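ATP-binding protein (Mycobacterium tuberculosis, PDB 5UKV) is the dimerisation and phosphotransfer (DHp) domain of the sensor histidine kinase PhoR, which probably uses ATP to phosphorylate a protein histidine. Local coordinates at residues A[16-19]-A[20-24]. The protein carries 1 engineered substitution. Residues are numbered along the deposited sequence; the frame is centred on the assembly and turned at random.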
ATOM      1  N   GLN A  16      -3.337  13.770   8.663  1.00 19.75           N
ATOM      2  CA  GLN A  16      -3.008  12.859   9.753  1.00 21.53           C
ATOM      3  C   GLN A  16      -3.466  11.435   9.456  1.00 20.60           C
ATOM      4  O   GLN A  16      -2.676  10.505   9.673  1.00 20.45           O
ATOM      5  CB  GLN A  16      -3.544  13.341  11.092  1.00 25.26           C
ATOM      6  CG  GLN A  16      -2.794  14.570  11.636  1.00 33.14           C
ATOM      7  CD  GLN A  16      -3.559  15.443  12.651  1.00 40.71           C
ATOM      8  OE1 GLN A  16      -4.786  15.237  12.872  1.00 39.57           O
ATOM      9  NE2 GLN A  16      -2.839  16.483  13.252  1.00 42.58           N
ATOM     10  N   PHE A  17      -4.669  11.307   8.901  1.00 19.40           N
ATOM     11  CA  PHE A  17      -5.256   9.995   8.560  1.00 20.78           C
ATOM     12  C   PHE A  17      -4.366   9.341   7.459  1.00 19.75           C
ATOM     13  O   PHE A  17      -3.955   8.159   7.549  1.00 17.95           O
ATOM     14  CB  PHE A  17      -6.675  10.154   8.105  1.00 19.23           C
ATOM     15  CG  PHE A  17      -7.251   8.936   7.560  1.00 21.62           C
ATOM     16  CD1 PHE A  17      -7.651   7.889   8.421  1.00 23.76           C
ATOM     17  CD2 PHE A  17      -7.355   8.756   6.202  1.00 21.15           C
ATOM     18  CE1 PHE A  17      -8.156   6.710   7.888  1.00 23.36           C
ATOM     19  CE2 PHE A  17      -7.883   7.562   5.667  1.00 24.92           C
ATOM     20  CZ  PHE A  17      -8.257   6.535   6.525  1.00 22.25           C
ATOM     21  N   ILE A  18      -4.095  10.100   6.406  1.00 20.55           N
ATOM     22  CA  ILE A  18      -3.255   9.638   5.334  1.00 20.20           C
ATOM     23  C   ILE A  18      -1.825   9.221   5.829  1.00 20.24           C
ATOM     24  O   ILE A  18      -1.331   8.110   5.446  1.00 21.29           O
ATOM     25  CB  ILE A  18      -3.259  10.602   4.163  1.00 23.17           C
ATOM     26  CG1 ILE A  18      -4.528  10.491   3.454  1.00 25.73           C
ATOM     27  CG2 ILE A  18      -2.118  10.252   3.217  1.00 29.59           C
ATOM     28  CD1 ILE A  18      -4.869  11.595   2.527  1.00 26.90           C
ATOM     29  N   THR A  19      -1.197   9.986   6.718  1.00 19.56           N
ATOM     30  CA  THR A  19       0.035   9.556   7.287  1.00 19.69           C
ATOM     31  C   THR A  19      -0.054   8.218   8.077  1.00 18.61           C
ATOM     32  O   THR A  19       0.756   7.349   7.885  1.00 17.28           O
ATOM     33  CB  THR A  19       0.575  10.722   8.121  1.00 19.02           C
ATOM     34  OG1 THR A  19       0.644  11.890   7.248  1.00 22.58           O
ATOM     35  CG2 THR A  19       1.844  10.411   8.749  1.00 22.16           C
ATOM     36  N   ASP A  20      -1.041   8.112   8.974  1.00 19.53           N
ATOM     37  CA  ASP A  20      -1.251   6.860   9.719  1.00 22.34           C
ATOM     38  C   ASP A  20      -1.510   5.718   8.865  1.00 21.79           C
ATOM     39  O   ASP A  20      -0.860   4.682   8.943  1.00 20.65           O
ATOM     40  CB  ASP A  20      -2.309   6.942  10.820  1.00 24.20           C
ATOM     41  CG  ASP A  20      -1.945   7.985  11.898  1.00 32.71           C
ATOM     42  OD1 ASP A  20      -0.740   8.401  12.027  1.00 34.21           O
ATOM     43  OD2 ASP A  20      -2.879   8.487  12.629  1.00 36.76           O
ATOM     44  N   ALA A  21      -2.418   5.864   7.964  1.00 21.61           N
ATOM     45  CA  ALA A  21      -2.733   4.758   7.071  1.00 22.90           C
ATOM     46  C   ALA A  21      -1.579   4.287   6.207  1.00 24.18           C
ATOM     47  O   ALA A  21      -1.399   3.047   6.070  1.00 23.36           O
ATOM     48  CB  ALA A  21      -3.905   5.141   6.277  1.00 24.23           C
ATOM     49  N   SER A  22      -0.749   5.205   5.734  1.00 20.47           N
ATOM     50  CA  SER A  22       0.341   4.858   4.977  1.00 20.49           C
ATOM     51  C   SER A  22       1.494   4.184   5.677  1.00 21.98           C
ATOM     52  O   SER A  22       2.019   3.221   5.118  1.00 19.74           O
ATOM     53  CB  SER A  22       0.876   6.045   4.255  1.00 24.05           C
ATOM     54  OG  SER A  22      -0.185   6.661   3.529  1.00 28.45           O
ATOM     55  N   HIS A  23       1.766   4.598   6.908  1.00 20.95           N
ATOM     56  CA  HIS A  23       2.681   3.895   7.782  1.00 22.68           C
ATOM     57  C   HIS A  23       2.208   2.518   8.129  1.00 23.60           C
ATOM     58  O   HIS A  23       3.028   1.598   8.158  1.00 26.21           O
ATOM     59  CB  HIS A  23       2.977   4.709   9.062  1.00 23.78           C
ATOM     60  CG  HIS A  23       3.940   5.854   8.849  1.00 24.13           C
ATOM     61  ND1 HIS A  23       5.225   5.680   8.414  1.00 27.88           N
ATOM     62  CD2 HIS A  23       3.817   7.174   9.121  1.00 25.91           C
ATOM     63  CE1 HIS A  23       5.839   6.848   8.400  1.00 29.46           C
ATOM     64  NE2 HIS A  23       5.005   7.770   8.825  1.00 27.13           N
ATOM     65  N   GLU A  24       0.903   2.315   8.259  1.00 22.27           N
ATOM     66  CA  GLU A  24       0.405   0.990   8.526  1.00 25.44           C
ATOM     67  C   GLU A  24       0.593   0.012   7.353  1.00 25.31           C
ATOM     68  O   GLU A  24       0.875  -1.200   7.532  1.00 24.87           O
ATOM     69  CB  GLU A  24      -1.121   1.089   8.849  1.00 27.95           C
ATOM     70  CG  GLU A  24      -1.492   1.576  10.283  1.00 31.43           C
ATOM     71  CD  GLU A  24      -2.964   1.919  10.438  1.00 36.46           C
ATOM     72  OE1 GLU A  24      -3.771   1.673   9.476  1.00 42.03           O
ATOM     73  OE2 GLU A  24      -3.303   2.591  11.467  1.00 44.64           O
TER
HETATM   74  O   HOH W   1      -0.530  11.046  11.940  1.00 32.60           O
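Thr-19 and His-23 lie one turn apart on the H-box part of helix 2-40, the long first helix of a DHp four-helix bundle in which each subunit contributes a helical hairpin. By its place in the His-Glu motif of the HisKA family, His-23 is probably the phospho-acceptor. The backbone runs as regular alpha helix: Ala-21 N meets Phe-17 O at 2.8 Å, and His-23 N is bonded to Thr-19 O at 3.1 Å. The imidazole of His-23 lies beside the Thr-19 side chain, both pointing the same way, with its CD2 3.8 Å from Thr-19 CG2. The threonine methyl stands anti to its own backbone N, while OG1 turns back along the helix to bond Arg-15 O, and also a bound 2-(2-methoxyethoxy)ethanol. Of the threonine side chain, the methyl is the branch nearest the ring; His-23 CD2 also lies 3.3 Å from Thr-19 O, which approaches obliquely. Leu-69 and Ala-72 of the second subunit pack on His-23 and Thr-19, respectively. Phe-17, partly exposed, and buried Ala-21 both touch Leu-68 of helix 47-71 in the same chain, whereas buried Ser-22 packs on Leu-68 of the second subunit. On the exposed side, a water donates to Asp-20 OD1 at 2.7 Å and to Gln-16 O at 3.2 Å, tying the carboxylate to a carbonyl that already accepts from Asp-20 N. The Ser-22 hydroxyl lies beside its own backbone N (chi1 -53°), where it reaches Ile-18 O one turn back, and that bond gives the buried hydroxyl an acceptor within the helix. Ile-18 O receives two bonds from opposite faces of its carbonyl plane, one from Ser-22 N at 3.0 Å and a shorter one from Ser-22 OG at 2.7 Å, whose donor sits 30° out of that plane.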